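PDB 1WU2: molybdopterin biosynthesis moeA protein from Pyrococcus horikoshii, which probably takes part in molybdenum cofactor synthesis, helping to insert molybdate into molybdopterin, as MoeA proteins do. Local coordinates for residues G37-E42 with K222-P227; V181-G186 with K317-Q322; F310-L315 with Q322-K327; I346-E351 with V391-Y396. All blocks are in the same frame, centred on the assembly; numbering follows the deposited sequence.

Contact 1: residues G37-E42 with K222-P227; sequences GRVLAE and KFFGEP
The ring of F224 is approached by two residues of G37-E42 in different ways. The carbonyl O of G37 lies at the ring's edge, near its plane, 4.3 Å from F224 CD1. V39 comes in obliquely with one branch: its CG2 methyl is 3.8 Å from F224 CD1 and slightly farther from CE1, and the two side chains cross at about a right angle. With CG1 anti to the backbone N (chi1 -174°), V39 turns the CG2 branch to this ring, while the other branch packs near V319. The ring belongs to the turn after helix 212-222; strand 184-190, this helix and the parallel strand 226-233 make a beta-alpha-beta crossover of the probable molybdopterin-binding domain. F224 has a positive phi of 79°, unusual for a residue with a beta carbon, and its ring stands out from this turn to pack also on I160, A316, V319, A321 and Y324. A large flat phenylalanine suits a place touched by so many parts of the chain, and a compact branched valine fits beside it. G37 also has a positive phi, at which a beta carbon would collide with the carbonyl O of the residue before, which glycine avoids.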
# COMPACT_ATOMS: atom_id res chain seq x y z
N GLY A 37 -4.29 6.45 -6.20
CA GLY A 37 -2.95 5.97 -6.50
C GLY A 37 -2.11 6.97 -7.29
O GLY A 37 -0.91 6.78 -7.46
N ARG A 38 -2.75 8.03 -7.77
CA ARG A 38 -2.07 9.06 -8.55
C ARG A 38 -1.43 10.12 -7.66
O ARG A 38 -1.80 10.27 -6.50
CB ARG A 38 -3.04 9.71 -9.53
CG ARG A 38 -3.44 8.81 -10.67
CD ARG A 38 -2.37 8.71 -11.75
NE ARG A 38 -2.96 8.51 -13.07
CZ ARG A 38 -2.53 9.04 -14.20
NH1 ARG A 38 -1.47 9.84 -14.22
NH2 ARG A 38 -3.17 8.77 -15.33
N VAL A 39 -0.48 10.85 -8.22
CA VAL A 39 0.30 11.83 -7.48
C VAL A 39 -0.08 13.24 -7.90
O VAL A 39 0.05 13.59 -9.07
CB VAL A 39 1.81 11.63 -7.72
CG1 VAL A 39 2.63 12.57 -6.83
CG2 VAL A 39 2.18 10.17 -7.48
N LEU A 40 -0.53 14.04 -6.94
CA LEU A 40 -0.92 15.43 -7.20
C LEU A 40 0.23 16.26 -7.76
O LEU A 40 1.33 16.27 -7.20
CB LEU A 40 -1.43 16.09 -5.91
CG LEU A 40 -2.88 15.82 -5.52
CD1 LEU A 40 -3.19 16.56 -4.23
CD2 LEU A 40 -3.84 16.25 -6.63
N ALA A 41 -0.05 16.97 -8.85
CA ALA A 41 0.93 17.84 -9.50
C ALA A 41 1.18 19.12 -8.73
O ALA A 41 2.25 19.72 -8.84
CB ALA A 41 0.48 18.17 -10.91
N GLU A 42 0.19 19.55 -7.95
CA GLU A 42 0.26 20.82 -7.22
C GLU A 42 -0.59 20.80 -5.95
O GLU A 42 -1.38 19.89 -5.72
CB GLU A 42 -0.20 21.97 -8.13
CG GLU A 42 -1.62 21.82 -8.65
CD GLU A 42 -2.02 22.92 -9.63
OE1 GLU A 42 -1.69 24.11 -9.37
OE2 GLU A 42 -2.65 22.60 -10.66
N LYS A 222 3.22 -0.30 -9.50
CA LYS A 222 3.02 -0.08 -8.07
C LYS A 222 3.58 1.28 -7.66
O LYS A 222 3.02 1.95 -6.80
CB LYS A 222 3.68 -1.20 -7.25
CG LYS A 222 3.50 -1.07 -5.74
CD LYS A 222 4.29 -2.13 -4.99
CE LYS A 222 4.12 -1.99 -3.49
NZ LYS A 222 4.77 -3.09 -2.74
N PHE A 223 4.68 1.68 -8.30
CA PHE A 223 5.37 2.91 -7.96
C PHE A 223 5.34 3.94 -9.10
O PHE A 223 6.39 4.34 -9.62
CB PHE A 223 6.81 2.60 -7.54
CG PHE A 223 6.92 1.94 -6.20
CD1 PHE A 223 6.69 2.66 -5.04
CD2 PHE A 223 7.22 0.59 -6.10
CE1 PHE A 223 6.78 2.05 -3.79
CE2 PHE A 223 7.31 -0.03 -4.85
CZ PHE A 223 7.09 0.71 -3.70
N PHE A 224 4.12 4.33 -9.47
CA PHE A 224 3.85 5.58 -10.21
C PHE A 224 4.12 5.57 -11.72
O PHE A 224 3.76 6.53 -12.40
CB PHE A 224 4.59 6.76 -9.57
CG PHE A 224 4.60 6.71 -8.06
CD1 PHE A 224 3.41 6.62 -7.35
CD2 PHE A 224 5.81 6.73 -7.37
CE1 PHE A 224 3.42 6.56 -5.96
CE2 PHE A 224 5.82 6.68 -5.98
CZ PHE A 224 4.62 6.59 -5.27
N GLY A 225 4.73 4.51 -12.23
CA GLY A 225 5.18 4.46 -13.61
C GLY A 225 4.31 3.65 -14.56
O GLY A 225 3.45 2.88 -14.13
N GLU A 226 4.54 3.84 -15.85
CA GLU A 226 3.92 3.06 -16.92
C GLU A 226 5.01 2.22 -17.58
O GLU A 226 5.87 2.76 -18.26
CB GLU A 226 3.29 4.00 -17.95
CG GLU A 226 2.64 3.30 -19.14
CD GLU A 226 2.20 4.27 -20.23
OE1 GLU A 226 2.51 5.48 -20.14
OE2 GLU A 226 1.56 3.81 -21.20
N PRO A 227 4.99 0.90 -17.38
CA PRO A 227 6.01 0.03 -17.99
C PRO A 227 5.75 -0.18 -19.47
O PRO A 227 4.60 -0.34 -19.88
CB PRO A 227 5.86 -1.28 -17.22
CG PRO A 227 4.44 -1.31 -16.81
CD PRO A 227 4.02 0.12 -16.59

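Contact 2: residues V181-G186 with K317-Q322; sequences VKPKVG and KMVGAQ
P183, on the approach to strand 184-190, packs against M318 and V319 at the C-terminal end of helix 300-319, where a Schellman motif ends the helix. G320, with positive phi, is its C-prime residue: A321 N turns back to A316 O, and G320 N makes a weak bond of 3.3 Å to K317 O. Glycine suits that spot because it takes a positive phi without strain. The proline ring is shared between two neighbours. P183 CD meets V319 CG1 at 3.6 Å, the tightest approach of the contact, and the two side chains cross at about a right angle. P183 CG lies 3.9 Å from both M318 CB and V319 CG1. M318, present as selenomethionine, runs antiparallel alongside the proline ring, and its SE reaches P183 CB at 4.0 Å. A bend at chi3 (107°) ends this flexible chain, which also touches I21, C251 and D252. V319 CG1, anti to the carbonyl carbon (chi1 -60°), is the branch directed at the proline. A rigid proline ring offers a fixed apolar surface to both, and the three residues are buried. A helix whose C-terminal end lies by the start of a central parallel strand, here flanked by strands 226-233 and 252-255, is typical of a layered alpha/beta fold such as that of MogA-like molybdopterin-binding domains.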
# COMPACT_ATOMS: atom_id res chain seq x y z
N VAL A 181 2.00 13.10 -14.92
CA VAL A 181 2.02 12.05 -15.93
C VAL A 181 2.95 10.95 -15.42
O VAL A 181 4.02 11.24 -14.87
CB VAL A 181 2.52 12.58 -17.30
CG1 VAL A 181 2.85 11.43 -18.25
CG2 VAL A 181 1.47 13.50 -17.91
N LYS A 182 2.52 9.70 -15.57
CA LYS A 182 3.30 8.55 -15.15
C LYS A 182 4.57 8.47 -15.98
O LYS A 182 4.49 8.46 -17.21
CB LYS A 182 2.51 7.26 -15.34
CG LYS A 182 1.23 7.18 -14.53
CD LYS A 182 0.68 5.77 -14.54
CE LYS A 182 -0.62 5.67 -13.77
NZ LYS A 182 -1.07 4.25 -13.67
N PRO A 183 5.74 8.42 -15.34
CA PRO A 183 6.99 8.23 -16.07
C PRO A 183 6.96 6.94 -16.86
O PRO A 183 6.60 5.89 -16.33
CB PRO A 183 8.04 8.13 -14.95
CG PRO A 183 7.42 8.77 -13.77
CD PRO A 183 5.96 8.53 -13.89
N LYS A 184 7.30 7.02 -18.14
CA LYS A 184 7.40 5.83 -18.98
C LYS A 184 8.73 5.14 -18.68
O LYS A 184 9.78 5.76 -18.78
CB LYS A 184 7.31 6.22 -20.45
CG LYS A 184 5.96 6.81 -20.85
CD LYS A 184 6.05 7.64 -22.14
CE LYS A 184 5.16 8.89 -22.11
NZ LYS A 184 5.84 10.08 -22.73
N VAL A 185 8.67 3.87 -18.28
CA VAL A 185 9.85 3.10 -17.92
C VAL A 185 10.01 1.93 -18.89
O VAL A 185 9.21 1.00 -18.86
CB VAL A 185 9.72 2.54 -16.48
CG1 VAL A 185 10.91 1.65 -16.12
CG2 VAL A 185 9.57 3.67 -15.48
N GLY A 186 11.04 1.99 -19.73
CA GLY A 186 11.35 0.90 -20.64
C GLY A 186 11.90 -0.31 -19.91
O GLY A 186 12.54 -0.18 -18.87
N LYS A 317 10.96 10.41 -7.12
CA LYS A 317 11.50 11.74 -7.37
C LYS A 317 10.90 12.36 -8.64
O LYS A 317 10.71 13.57 -8.70
CB LYS A 317 13.03 11.69 -7.49
CG LYS A 317 13.71 13.01 -7.14
CD LYS A 317 14.96 13.25 -7.95
CE LYS A 317 15.50 14.65 -7.73
NZ LYS A 317 16.91 14.76 -8.16
N MSE A 318 10.60 11.52 -9.63
CA MSE A 318 10.09 11.98 -10.92
C MSE A 318 8.66 12.53 -10.83
O MSE A 318 8.30 13.45 -11.55
CB MSE A 318 10.17 10.86 -11.96
CG MSE A 318 11.59 10.55 -12.41
SE MSE A 318 11.73 9.03 -13.65
CE MSE A 318 12.10 10.04 -15.23
N VAL A 319 7.85 11.97 -9.93
CA VAL A 319 6.50 12.46 -9.68
C VAL A 319 6.40 13.32 -8.41
O VAL A 319 5.34 13.84 -8.08
CB VAL A 319 5.47 11.31 -9.60
CG1 VAL A 319 5.45 10.52 -10.91
CG2 VAL A 319 5.75 10.38 -8.41
N GLY A 320 7.52 13.47 -7.69
CA GLY A 320 7.54 14.19 -6.43
C GLY A 320 6.70 13.55 -5.34
O GLY A 320 6.13 14.25 -4.50
N ALA A 321 6.61 12.22 -5.36
CA ALA A 321 5.81 11.47 -4.39
C ALA A 321 6.30 11.68 -2.96
O ALA A 321 7.50 11.66 -2.69
CB ALA A 321 5.83 9.99 -4.73
N GLN A 322 5.34 11.89 -2.06
CA GLN A 322 5.62 12.02 -0.63
C GLN A 322 4.96 10.85 0.10
O GLN A 322 3.84 10.46 -0.24
CB GLN A 322 5.07 13.35 -0.10
CG GLN A 322 6.13 14.24 0.56
CD GLN A 322 6.83 15.18 -0.40
OE1 GLN A 322 7.53 16.10 0.03
NE2 GLN A 322 6.63 14.97 -1.70

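Contact 3: residues F310-L315 with Q322-K327; sequences FVKHAL and QNYEVK
K312 and H313 of helix 300-319 grip E325 and Y324, and the firm part of the contact is polar. H313 ND1 and Y324 OH share a nearly straight hydrogen bond of 2.8 Å (167°), in which either could be the donor; the oxygen sits at the edge of the imidazole, near its plane. The two rings meet rim to rim, their planes 67° apart. K312, whose chain bends at chi3 (80°), brings NZ within 2.8 Å of E325 OE1, a salt bridge in which the lysine donates, nearly in line with the C-O bond, while its CG rests against the edge of the Y324 ring at CE2. The same NZ also hydrogen-bonds Y375 OH, so this buried ammonium has two oxygen partners. After the Schellman turn the chain doubles back along its own helix toward strand 327-332 of the C-terminal domain, and these side chains tie the returning loop to the helix. The looser side lies among partly exposed groups. There E325 OE2 lies 3.6 Å from H313 CE1 and makes only a long salt bridge, 4.0 Å, with K327 NZ. A water joins H313 O, at 2.7 Å, to Y324 OH, at 3.1 Å. Putting an alanine at E325 would probably leave the K312 ammonium with Y375 but without its carboxylate, and remove the weak tether on K327.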
# COMPACT_ATOMS: atom_id res chain seq x y z
N PHE A 310 17.06 1.56 -5.59
CA PHE A 310 17.40 2.56 -6.60
C PHE A 310 16.17 3.04 -7.36
O PHE A 310 15.78 4.20 -7.25
CB PHE A 310 18.43 2.00 -7.59
CG PHE A 310 19.80 1.86 -7.00
CD1 PHE A 310 20.36 0.61 -6.81
CD2 PHE A 310 20.55 2.98 -6.66
CE1 PHE A 310 21.63 0.47 -6.27
CE2 PHE A 310 21.82 2.85 -6.12
CZ PHE A 310 22.36 1.60 -5.93
N VAL A 311 15.56 2.14 -8.12
CA VAL A 311 14.48 2.49 -9.05
C VAL A 311 13.28 3.13 -8.33
O VAL A 311 12.76 4.15 -8.78
CB VAL A 311 14.01 1.27 -9.87
CG1 VAL A 311 12.96 1.69 -10.90
CG2 VAL A 311 15.18 0.59 -10.56
N LYS A 312 12.87 2.52 -7.23
CA LYS A 312 11.74 3.00 -6.42
C LYS A 312 11.89 4.48 -6.07
O LYS A 312 10.94 5.24 -6.16
CB LYS A 312 11.63 2.15 -5.14
CG LYS A 312 10.65 2.68 -4.10
CD LYS A 312 10.33 1.65 -3.03
CE LYS A 312 11.42 1.56 -1.97
NZ LYS A 312 10.89 1.12 -0.65
N HIS A 313 13.09 4.88 -5.66
CA HIS A 313 13.36 6.25 -5.24
C HIS A 313 13.50 7.22 -6.41
O HIS A 313 13.19 8.40 -6.27
CB HIS A 313 14.61 6.29 -4.35
CG HIS A 313 14.48 5.44 -3.13
ND1 HIS A 313 13.50 5.65 -2.18
CD2 HIS A 313 15.17 4.35 -2.72
CE1 HIS A 313 13.61 4.74 -1.23
NE2 HIS A 313 14.62 3.94 -1.53
N ALA A 314 13.96 6.73 -7.56
CA ALA A 314 14.02 7.54 -8.78
C ALA A 314 12.62 7.87 -9.29
O ALA A 314 12.33 9.01 -9.63
CB ALA A 314 14.82 6.82 -9.86
N LEU A 315 11.77 6.85 -9.35
CA LEU A 315 10.38 7.02 -9.78
C LEU A 315 9.62 8.00 -8.87
O LEU A 315 8.85 8.83 -9.35
CB LEU A 315 9.66 5.67 -9.79
CG LEU A 315 10.08 4.72 -10.91
CD1 LEU A 315 9.69 3.29 -10.58
CD2 LEU A 315 9.46 5.15 -12.24
N GLN A 322 5.34 11.89 -2.06
CA GLN A 322 5.62 12.02 -0.63
C GLN A 322 4.96 10.85 0.10
O GLN A 322 3.84 10.46 -0.24
CB GLN A 322 5.07 13.35 -0.10
CG GLN A 322 6.13 14.24 0.56
CD GLN A 322 6.83 15.18 -0.40
OE1 GLN A 322 7.53 16.10 0.03
NE2 GLN A 322 6.63 14.97 -1.70
N ASN A 323 5.66 10.29 1.08
CA ASN A 323 5.14 9.20 1.91
C ASN A 323 4.78 7.97 1.08
O ASN A 323 3.66 7.45 1.16
CB ASN A 323 3.94 9.68 2.74
CG ASN A 323 4.28 10.86 3.63
OD1 ASN A 323 3.60 11.89 3.60
ND2 ASN A 323 5.33 10.73 4.43
N TYR A 324 5.74 7.51 0.28
CA TYR A 324 5.56 6.37 -0.62
C TYR A 324 6.11 5.07 -0.03
O TYR A 324 6.16 4.04 -0.71
CB TYR A 324 6.20 6.66 -1.98
CG TYR A 324 7.70 6.95 -1.95
CD1 TYR A 324 8.16 8.25 -1.73
CD2 TYR A 324 8.63 5.95 -2.17
CE1 TYR A 324 9.53 8.53 -1.70
CE2 TYR A 324 10.00 6.22 -2.15
CZ TYR A 324 10.44 7.51 -1.92
OH TYR A 324 11.78 7.78 -1.90
N GLU A 325 6.53 5.12 1.24
CA GLU A 325 7.01 3.94 1.95
C GLU A 325 6.83 4.10 3.46
O GLU A 325 6.86 5.22 3.99
CB GLU A 325 8.47 3.65 1.62
CG GLU A 325 9.46 4.71 2.09
CD GLU A 325 10.88 4.48 1.59
OE1 GLU A 325 11.17 3.38 1.06
OE2 GLU A 325 11.71 5.40 1.71
N VAL A 326 6.63 2.98 4.15
CA VAL A 326 6.38 2.96 5.58
C VAL A 326 7.57 2.33 6.31
O VAL A 326 7.98 1.23 5.97
CB VAL A 326 5.12 2.14 5.93
CG1 VAL A 326 4.69 2.40 7.37
CG2 VAL A 326 3.99 2.45 4.96
N LYS A 327 8.10 3.04 7.30
CA LYS A 327 9.13 2.50 8.17
C LYS A 327 8.53 2.07 9.51
O LYS A 327 7.77 2.81 10.12
CB LYS A 327 10.25 3.51 8.38
CG LYS A 327 11.24 3.58 7.22
CD LYS A 327 12.66 3.89 7.69
CE LYS A 327 13.67 3.83 6.54
NZ LYS A 327 13.16 4.50 5.30
O HOH W 1 13.11 9.72 -3.92

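Contact 4: residues I346-E351 with V391-Y396; sequences IKIYYE and VWITLY
I393 sets its CD1 methyl against both I348 and Y350, as its side-chain conformation explains. CG1 stands between the backbone N and the carbonyl carbon (chi1 64°), and the chain then runs on fully extended (chi2 174°), carrying CD1 away from its own strand. This methyl lies 3.7 Å from Y350 CB and equally near Y350 CD1, obliquely to the ring. Y350 CG is anti to the backbone N (chi1 172°), which takes the ring toward I393; the two side chains cross at about a right angle. I348 offers its CG2 branch, 4.2 Å from I393 CD1. Strands 343-351 and 390-395 are not paired with each other; strand 374-378 pairs with both, and 354-357 and 327-332 close the ring on the other side, making the small curled barrel of the C-terminal domain. The touching parts run 96° apart, so the strands meet across the barrel's inside, not side by side; the branched, apolar isoleucines suit that interior. At the chain end, Y396 lays its hydroxyl 3.8 Å from K347 CG, against the aliphatic part of the lysine. That OH is bonded to S372 OG, and the ring meets F304 edge to face; Y350 OH reaches K327 O of the second subunit. The contact's own chemistry is apolar and non-directional: it contributes close packing of methyls and a ring, while the tyrosine hydroxyls find polar partners elsewhere.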
# COMPACT_ATOMS: atom_id res chain seq x y z
N ILE A 346 18.25 -7.21 3.34
CA ILE A 346 17.83 -8.40 4.07
C ILE A 346 16.32 -8.52 4.03
O ILE A 346 15.62 -7.61 4.45
CB ILE A 346 18.31 -8.33 5.54
CG1 ILE A 346 19.83 -8.20 5.62
CG2 ILE A 346 17.82 -9.55 6.32
CD1 ILE A 346 20.60 -9.33 4.93
N LYS A 347 15.84 -9.65 3.54
CA LYS A 347 14.40 -9.90 3.45
C LYS A 347 13.85 -10.31 4.81
O LYS A 347 14.42 -11.15 5.49
CB LYS A 347 14.11 -10.97 2.40
CG LYS A 347 14.51 -10.56 0.98
CD LYS A 347 14.73 -11.76 0.06
CE LYS A 347 16.11 -12.39 0.26
NZ LYS A 347 17.24 -11.48 -0.12
N ILE A 348 12.74 -9.68 5.20
CA ILE A 348 12.13 -9.84 6.51
C ILE A 348 10.66 -10.22 6.36
O ILE A 348 9.97 -9.66 5.52
CB ILE A 348 12.21 -8.50 7.27
CG1 ILE A 348 13.66 -8.07 7.50
CG2 ILE A 348 11.41 -8.56 8.58
CD1 ILE A 348 14.47 -9.00 8.38
N TYR A 349 10.17 -11.15 7.18
CA TYR A 349 8.73 -11.29 7.37
C TYR A 349 8.35 -10.67 8.70
O TYR A 349 8.71 -11.18 9.76
CB TYR A 349 8.24 -12.74 7.32
CG TYR A 349 6.73 -12.82 7.25
CD1 TYR A 349 5.96 -13.07 8.40
CD2 TYR A 349 6.06 -12.61 6.06
CE1 TYR A 349 4.57 -13.12 8.33
CE2 TYR A 349 4.67 -12.66 5.98
CZ TYR A 349 3.94 -12.92 7.12
OH TYR A 349 2.56 -12.97 7.03
N TYR A 350 7.64 -9.55 8.63
CA TYR A 350 7.19 -8.82 9.80
C TYR A 350 5.77 -9.24 10.20
O TYR A 350 4.85 -9.14 9.39
CB TYR A 350 7.21 -7.31 9.52
CG TYR A 350 6.59 -6.50 10.63
CD1 TYR A 350 7.31 -6.20 11.79
CD2 TYR A 350 5.27 -6.07 10.54
CE1 TYR A 350 6.73 -5.47 12.82
CE2 TYR A 350 4.69 -5.34 11.56
CZ TYR A 350 5.42 -5.05 12.70
OH TYR A 350 4.84 -4.33 13.71
N GLU A 351 5.62 -9.71 11.43
CA GLU A 351 4.30 -9.87 12.06
C GLU A 351 4.40 -9.81 13.59
O GLU A 351 5.36 -10.31 14.18
CB GLU A 351 3.64 -11.19 11.62
CG GLU A 351 4.18 -12.45 12.28
CD GLU A 351 3.45 -13.71 11.83
OE1 GLU A 351 2.33 -13.61 11.30
OE2 GLU A 351 4.01 -14.81 12.03
N VAL A 391 15.15 -2.86 15.28
CA VAL A 391 15.57 -2.47 13.94
C VAL A 391 14.44 -1.76 13.20
O VAL A 391 13.27 -1.94 13.52
CB VAL A 391 16.03 -3.69 13.11
CG1 VAL A 391 17.26 -4.32 13.74
CG2 VAL A 391 14.91 -4.72 12.96
N TRP A 392 14.83 -0.96 12.21
CA TRP A 392 13.89 -0.27 11.34
C TRP A 392 13.82 -0.99 10.01
O TRP A 392 14.86 -1.30 9.41
CB TRP A 392 14.32 1.19 11.15
CG TRP A 392 14.36 1.92 12.44
CD1 TRP A 392 15.41 2.02 13.30
CD2 TRP A 392 13.28 2.63 13.06
NE1 TRP A 392 15.06 2.76 14.41
CE2 TRP A 392 13.75 3.15 14.28
CE3 TRP A 392 11.95 2.88 12.69
CZ2 TRP A 392 12.95 3.90 15.14
CZ3 TRP A 392 11.15 3.63 13.54
CH2 TRP A 392 11.66 4.13 14.75
N ILE A 393 12.61 -1.28 9.56
CA ILE A 393 12.38 -2.01 8.32
C ILE A 393 11.41 -1.25 7.43
O ILE A 393 10.67 -0.39 7.90
CB ILE A 393 11.86 -3.45 8.62
CG1 ILE A 393 10.49 -3.41 9.30
CG2 ILE A 393 12.86 -4.20 9.48
CD1 ILE A 393 9.86 -4.77 9.49
N THR A 394 11.44 -1.57 6.14
CA THR A 394 10.56 -0.94 5.16
C THR A 394 9.58 -1.98 4.65
O THR A 394 9.99 -3.04 4.18
CB THR A 394 11.38 -0.37 4.00
OG1 THR A 394 12.32 0.59 4.50
CG2 THR A 394 10.51 0.44 3.04
N LEU A 395 8.29 -1.69 4.75
CA LEU A 395 7.26 -2.59 4.24
C LEU A 395 7.27 -2.61 2.71
O LEU A 395 7.57 -1.61 2.07
CB LEU A 395 5.87 -2.17 4.74
CG LEU A 395 5.67 -2.16 6.26
CD1 LEU A 395 4.21 -1.90 6.58
CD2 LEU A 395 6.14 -3.46 6.91
N TYR A 396 6.96 -3.77 2.15
CA TYR A 396 6.80 -3.90 0.71
C TYR A 396 5.60 -3.08 0.29
O TYR A 396 5.73 -2.13 -0.49
CB TYR A 396 6.61 -5.37 0.32
CG TYR A 396 7.85 -6.25 0.40
CD1 TYR A 396 9.12 -5.71 0.64
CD2 TYR A 396 7.75 -7.62 0.21
CE1 TYR A 396 10.24 -6.53 0.70
CE2 TYR A 396 8.87 -8.44 0.26
CZ TYR A 396 10.11 -7.89 0.51
OH TYR A 396 11.22 -8.70 0.57
OXT TYR A 396 4.49 -3.36 0.76

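Contacts 1 and 2 have centres about 6 Å apart and form one patch: E226 N probably hydrogen-bonds P183 O at 2.9 Å, as E226 O does V185 N at 3.0 Å, joining neighbouring strands, while V319 of contact 2 also packs on V39 and F224 of contact 1. Contact 3 lies about 11 Å from each, centre to centre; it uses the same helix 300-319 as contact 2, and F223 CZ lies 3.4 Å from K312 CD. Contact 4 is about 15 Å from contact 3, centre to centre, but probable hydrogen bonds link V326 O with L395 N (3.2 Å) and K222 NZ with Y396 O (2.6 Å). Contacts 2 and 4 do not touch. Contacts 3 and 4 both reach the second subunit.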